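Local atomic coordinates of excinuclease ABC, subunit A. (Deinococcus radiodurans, PDB entry 2VF7), a protein that binds and hydrolyses ATP and binds DNA as a zinc-containing UvrA-family subunit, probably helping to recognise damaged DNA for excision repair. Residues V589-M602 and Q726-K740. The protein carries 1 engineered substitution. Residues are numbered along the deposited sequence; the frame is centred on the assembly and turned at random. Where two conformers were deposited one is given.
Sequences VDQKPIGRTPRSNM and QPATELSGGEAQRIK. With ADP (adenosine-5'-diphosphate), chain E.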
# COMPACT_ATOMS: atom_id res chain seq x y z
N VAL A 589 -28.45 -0.65 26.12
CA VAL A 589 -28.16 0.23 25.00
C VAL A 589 -26.65 0.46 24.90
O VAL A 589 -26.05 1.18 25.70
CB VAL A 589 -28.95 1.56 25.08
CG1 VAL A 589 -28.64 2.45 23.91
CG2 VAL A 589 -30.45 1.28 25.12
N ASP A 590 -26.07 -0.20 23.90
CA ASP A 590 -24.64 -0.18 23.61
C ASP A 590 -24.23 0.95 22.66
O ASP A 590 -25.07 1.57 22.00
CB ASP A 590 -24.20 -1.53 23.01
CG ASP A 590 -25.31 -2.21 22.14
OD1 ASP A 590 -25.18 -3.42 21.84
OD2 ASP A 590 -26.30 -1.54 21.75
N GLN A 591 -22.93 1.20 22.59
CA GLN A 591 -22.34 2.19 21.68
C GLN A 591 -22.13 1.66 20.25
O GLN A 591 -21.92 2.45 19.32
CB GLN A 591 -21.01 2.69 22.24
CG GLN A 591 -20.01 1.57 22.56
CD GLN A 591 -20.42 0.70 23.75
OE1 GLN A 591 -20.31 -0.53 23.71
NE2 GLN A 591 -20.90 1.35 24.83
N LYS A 592 -22.17 0.32 20.10
CA LYS A 592 -21.92 -0.39 18.84
C LYS A 592 -22.83 0.10 17.68
O LYS A 592 -23.87 0.69 17.95
CB LYS A 592 -22.05 -1.91 19.03
CG LYS A 592 -21.61 -2.40 20.40
CD LYS A 592 -20.72 -3.64 20.35
CE LYS A 592 -19.28 -3.27 20.03
NZ LYS A 592 -18.31 -4.20 20.70
N PRO A 593 -22.43 -0.15 16.42
CA PRO A 593 -23.23 0.31 15.27
C PRO A 593 -24.56 -0.41 15.15
O PRO A 593 -24.75 -1.47 15.76
CB PRO A 593 -22.34 -0.04 14.06
CG PRO A 593 -20.98 -0.35 14.62
CD PRO A 593 -21.20 -0.85 15.99
N ILE A 594 -25.48 0.13 14.35
CA ILE A 594 -26.75 -0.54 14.16
C ILE A 594 -26.55 -1.75 13.25
O ILE A 594 -27.16 -2.80 13.48
CB ILE A 594 -27.89 0.42 13.71
CG1 ILE A 594 -27.56 1.13 12.40
CG2 ILE A 594 -28.24 1.40 14.83
CD1 ILE A 594 -28.75 1.84 11.75
N GLY A 595 -25.68 -1.59 12.25
CA GLY A 595 -25.14 -2.70 11.43
C GLY A 595 -23.69 -2.42 11.05
O GLY A 595 -23.20 -1.30 11.22
N ARG A 596 -23.00 -3.45 10.54
CA ARG A 596 -21.58 -3.36 10.16
C ARG A 596 -21.33 -2.98 8.69
O ARG A 596 -20.20 -2.62 8.33
CB ARG A 596 -20.85 -4.67 10.48
CG ARG A 596 -20.39 -4.82 11.94
CD ARG A 596 -21.57 -4.87 12.91
NE ARG A 596 -21.19 -5.17 14.29
CZ ARG A 596 -21.94 -4.87 15.35
NH1 ARG A 596 -23.12 -4.27 15.19
NH2 ARG A 596 -21.51 -5.18 16.58
N THR A 597 -22.37 -3.08 7.85
CA THR A 597 -22.30 -2.82 6.41
C THR A 597 -23.36 -1.79 6.08
O THR A 597 -24.16 -1.44 6.94
CB THR A 597 -22.53 -4.09 5.57
OG1 THR A 597 -23.92 -4.46 5.64
CG2 THR A 597 -21.66 -5.25 6.07
N PRO A 598 -23.35 -1.26 4.83
CA PRO A 598 -24.37 -0.28 4.40
C PRO A 598 -25.80 -0.80 4.11
O PRO A 598 -26.65 -0.00 3.68
CB PRO A 598 -23.74 0.34 3.14
CG PRO A 598 -22.30 -0.17 3.07
CD PRO A 598 -22.33 -1.48 3.78
N ARG A 599 -26.07 -2.10 4.31
CA ARG A 599 -27.45 -2.62 4.27
C ARG A 599 -28.30 -1.88 5.27
O ARG A 599 -29.46 -1.55 5.00
CB ARG A 599 -27.54 -4.04 4.80
CG ARG A 599 -27.05 -5.11 3.96
CD ARG A 599 -28.11 -6.18 3.89
NE ARG A 599 -28.90 -5.93 2.69
CZ ARG A 599 -28.50 -6.22 1.46
NH1 ARG A 599 -27.33 -6.79 1.25
NH2 ARG A 599 -29.30 -5.95 0.46
N SER A 600 -27.73 -1.72 6.47
CA SER A 600 -28.42 -1.17 7.64
C SER A 600 -28.65 0.32 7.52
O SER A 600 -27.80 1.06 6.99
CB SER A 600 -27.62 -1.45 8.90
OG SER A 600 -27.47 -2.85 9.11
N ASN A 601 -29.80 0.75 8.05
CA ASN A 601 -30.15 2.15 8.16
C ASN A 601 -31.27 2.37 9.20
O ASN A 601 -31.85 1.41 9.71
CB ASN A 601 -30.45 2.74 6.76
CG ASN A 601 -31.49 1.94 5.97
OD1 ASN A 601 -31.39 1.81 4.75
ND2 ASN A 601 -32.50 1.41 6.64
N MET A 602 -31.53 3.63 9.57
CA MET A 602 -32.65 3.92 10.49
C MET A 602 -33.94 3.28 10.00
O MET A 602 -34.69 2.69 10.79
CB MET A 602 -32.93 5.42 10.57
CG MET A 602 -32.19 6.18 11.66
SD MET A 602 -32.20 7.95 11.21
CE MET A 602 -32.14 8.67 12.83
N GLN A 726 -29.80 6.51 5.16
CA GLN A 726 -28.36 6.81 5.33
C GLN A 726 -27.69 5.56 5.87
O GLN A 726 -28.12 5.05 6.90
CB GLN A 726 -28.15 8.01 6.25
CG GLN A 726 -26.72 8.51 6.24
CD GLN A 726 -26.47 9.77 7.04
OE1 GLN A 726 -27.40 10.51 7.41
NE2 GLN A 726 -25.20 10.06 7.28
N PRO A 727 -26.65 5.03 5.16
CA PRO A 727 -26.04 3.77 5.57
C PRO A 727 -25.42 3.89 6.95
O PRO A 727 -24.95 4.96 7.31
CB PRO A 727 -24.92 3.57 4.54
CG PRO A 727 -25.28 4.40 3.41
CD PRO A 727 -25.98 5.59 3.99
N ALA A 728 -25.38 2.78 7.69
CA ALA A 728 -24.88 2.72 9.06
C ALA A 728 -23.37 2.94 9.16
O ALA A 728 -22.84 3.32 10.21
CB ALA A 728 -25.24 1.37 9.66
N THR A 729 -22.66 2.67 8.08
CA THR A 729 -21.22 2.82 8.08
C THR A 729 -20.80 4.30 8.12
O THR A 729 -19.64 4.61 8.42
CB THR A 729 -20.57 2.05 6.90
OG1 THR A 729 -21.34 2.28 5.71
CG2 THR A 729 -20.57 0.54 7.19
N GLU A 730 -21.75 5.21 7.84
CA GLU A 730 -21.54 6.66 7.87
C GLU A 730 -21.86 7.26 9.24
O GLU A 730 -21.90 8.48 9.38
CB GLU A 730 -22.46 7.34 6.83
CG GLU A 730 -22.16 6.94 5.41
CD GLU A 730 -22.90 7.75 4.38
OE1 GLU A 730 -22.49 7.71 3.19
OE2 GLU A 730 -23.89 8.43 4.72
N LEU A 731 -22.13 6.43 10.24
CA LEU A 731 -22.65 6.95 11.52
C LEU A 731 -21.70 6.76 12.68
O LEU A 731 -20.97 5.78 12.74
CB LEU A 731 -24.02 6.36 11.86
CG LEU A 731 -25.20 6.42 10.87
CD1 LEU A 731 -26.45 5.92 11.55
CD2 LEU A 731 -25.48 7.79 10.30
N SER A 732 -21.71 7.71 13.59
CA SER A 732 -20.79 7.74 14.72
C SER A 732 -21.36 6.87 15.83
O SER A 732 -22.43 6.29 15.67
CB SER A 732 -20.64 9.17 15.22
OG SER A 732 -21.93 9.76 15.39
N GLY A 733 -20.67 6.79 16.95
CA GLY A 733 -21.15 5.93 18.03
C GLY A 733 -22.40 6.47 18.71
O GLY A 733 -23.32 5.70 18.99
N GLY A 734 -22.41 7.78 18.95
CA GLY A 734 -23.51 8.48 19.58
C GLY A 734 -24.79 8.60 18.76
O GLY A 734 -25.89 8.62 19.34
N GLU A 735 -24.65 8.68 17.43
CA GLU A 735 -25.78 8.63 16.49
C GLU A 735 -26.42 7.27 16.53
O GLU A 735 -27.64 7.18 16.57
CB GLU A 735 -25.34 8.95 15.06
CG GLU A 735 -25.17 10.44 14.83
CD GLU A 735 -24.39 10.83 13.57
OE1 GLU A 735 -23.95 9.98 12.77
OE2 GLU A 735 -24.22 12.04 13.37
N ALA A 736 -25.62 6.20 16.55
CA ALA A 736 -26.16 4.83 16.65
C ALA A 736 -26.79 4.50 18.00
O ALA A 736 -27.79 3.78 18.07
CB ALA A 736 -25.11 3.81 16.32
N GLN A 737 -26.20 5.01 19.08
CA GLN A 737 -26.74 4.82 20.43
C GLN A 737 -28.15 5.42 20.55
O GLN A 737 -29.06 4.77 21.07
CB GLN A 737 -25.81 5.42 21.49
CG GLN A 737 -26.27 5.14 22.94
CD GLN A 737 -25.14 5.14 23.98
OE1 GLN A 737 -24.00 5.53 23.69
NE2 GLN A 737 -25.46 4.68 25.20
N ARG A 738 -28.31 6.65 20.06
CA ARG A 738 -29.58 7.36 20.11
C ARG A 738 -30.67 6.76 19.20
O ARG A 738 -31.83 6.91 19.49
CB ARG A 738 -29.37 8.84 19.78
CG ARG A 738 -28.64 9.64 20.86
CD ARG A 738 -28.49 11.09 20.47
NE ARG A 738 -27.34 11.34 19.59
CZ ARG A 738 -27.19 12.41 18.81
NH1 ARG A 738 -28.12 13.37 18.76
NH2 ARG A 738 -26.09 12.55 18.07
N ILE A 739 -30.29 6.09 18.12
CA ILE A 739 -31.25 5.39 17.25
C ILE A 739 -31.84 4.18 18.00
O ILE A 739 -33.05 3.94 17.96
CB ILE A 739 -30.59 4.92 15.91
CG1 ILE A 739 -29.93 6.10 15.18
CG2 ILE A 739 -31.57 4.22 14.99
CD1 ILE A 739 -29.32 5.72 13.83
N LYS A 740 -30.97 3.45 18.70
CA LYS A 740 -31.35 2.27 19.47
C LYS A 740 -32.25 2.65 20.62
O LYS A 740 -33.19 1.92 20.95
CB LYS A 740 -30.11 1.58 20.05
CG LYS A 740 -29.23 0.85 19.05
CD LYS A 740 -27.89 0.61 19.71
CE LYS A 740 -26.84 0.28 18.71
NZ LYS A 740 -26.69 -1.18 18.58
PB ADP E . -20.24 16.75 13.71
O1B ADP E . -20.32 18.05 14.45
O2B ADP E . -21.24 15.73 14.17
O3B ADP E . -18.83 16.20 13.66
PA ADP E . -20.73 15.90 11.09
O1A ADP E . -20.68 14.54 11.78
O2A ADP E . -19.74 16.20 10.01
O3A ADP E . -20.66 17.08 12.18
O5' ADP E . -22.18 16.01 10.39
C5' ADP E . -22.51 16.88 9.32
C4' ADP E . -23.19 16.07 8.23
O4' ADP E . -22.21 15.20 7.64
C3' ADP E . -24.32 15.16 8.70
O3' ADP E . -25.42 15.17 7.75
C2' ADP E . -23.65 13.80 8.77
O2' ADP E . -24.55 12.71 8.69
C1' ADP E . -22.69 13.86 7.58
N9 ADP E . -21.53 12.95 7.71
C8 ADP E . -20.59 13.01 8.68
N7 ADP E . -19.66 12.05 8.56
C5 ADP E . -20.01 11.35 7.45
C6 ADP E . -19.42 10.22 6.72
N6 ADP E . -18.29 9.62 7.18
N1 ADP E . -20.06 9.80 5.62
C2 ADP E . -21.19 10.38 5.15
N3 ADP E . -21.77 11.42 5.76
C4 ADP E . -21.23 11.95 6.89
O HOH W 1 -24.23 2.59 12.77
O HOH W 2 -29.79 5.92 8.59
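Lys-740 reaches from helix 733-743 across the loop that follows strand 585-589. Its CB lies 4.2 Å from Val-589 CG1, and CG carries the chain onward to CD, which rests 3.4 Å from Asp-590 OD2. CE presses on Lys-592 O at 3.1 Å. There the chain bends (chi4 -96°), swinging NZ to a salt bridge with Asp-590 OD2. The bridge spans 3.2 Å from NZ to OD2, and NZ approaches from above the carboxylate plane, 52° out of it. Asp-590 has a second conformer, so the bridge is described for one of them and is less sure for the other. NZ also gives a weak hydrogen bond to Pro-593 O. An alanine in place of Lys-740 would probably leave the Asp-590 carboxylate without this countercharge and Pro-593 O without its weak donor.

In ABC ATPase terms, the probable Q-loop, with Gln-591 as its likely namesake, meets the LSGGE signature motif at Gly-733. It lies mainly along the flanks, Pro-727 to Thr-729 before the motif and the helix after it, with Ser-732 at its N-cap position. Beside the lysine, Ile-594 turns CG1 onto Ala-728 CB (3.6 Å) while CG2 packs more loosely on Ala-736 CB and Ile-739 CG2; Tyr-605 touches both Ile-594 and Lys-740. A water takes the N-H of Ile-594 and donates to Ala-728 O. Further along, Ser-600 O receives a weak bond from Ala-728 N (3.1 Å), and Pro-598 CB meets Pro-727 CB. The extended Met-602 crosses Ile-739 at about a right angle. Just before the signature motif, Gln-726 NE2 donates almost straight (175°) to O2' of the ADP whose phosphates are held by the first P-loop, including Lys-49.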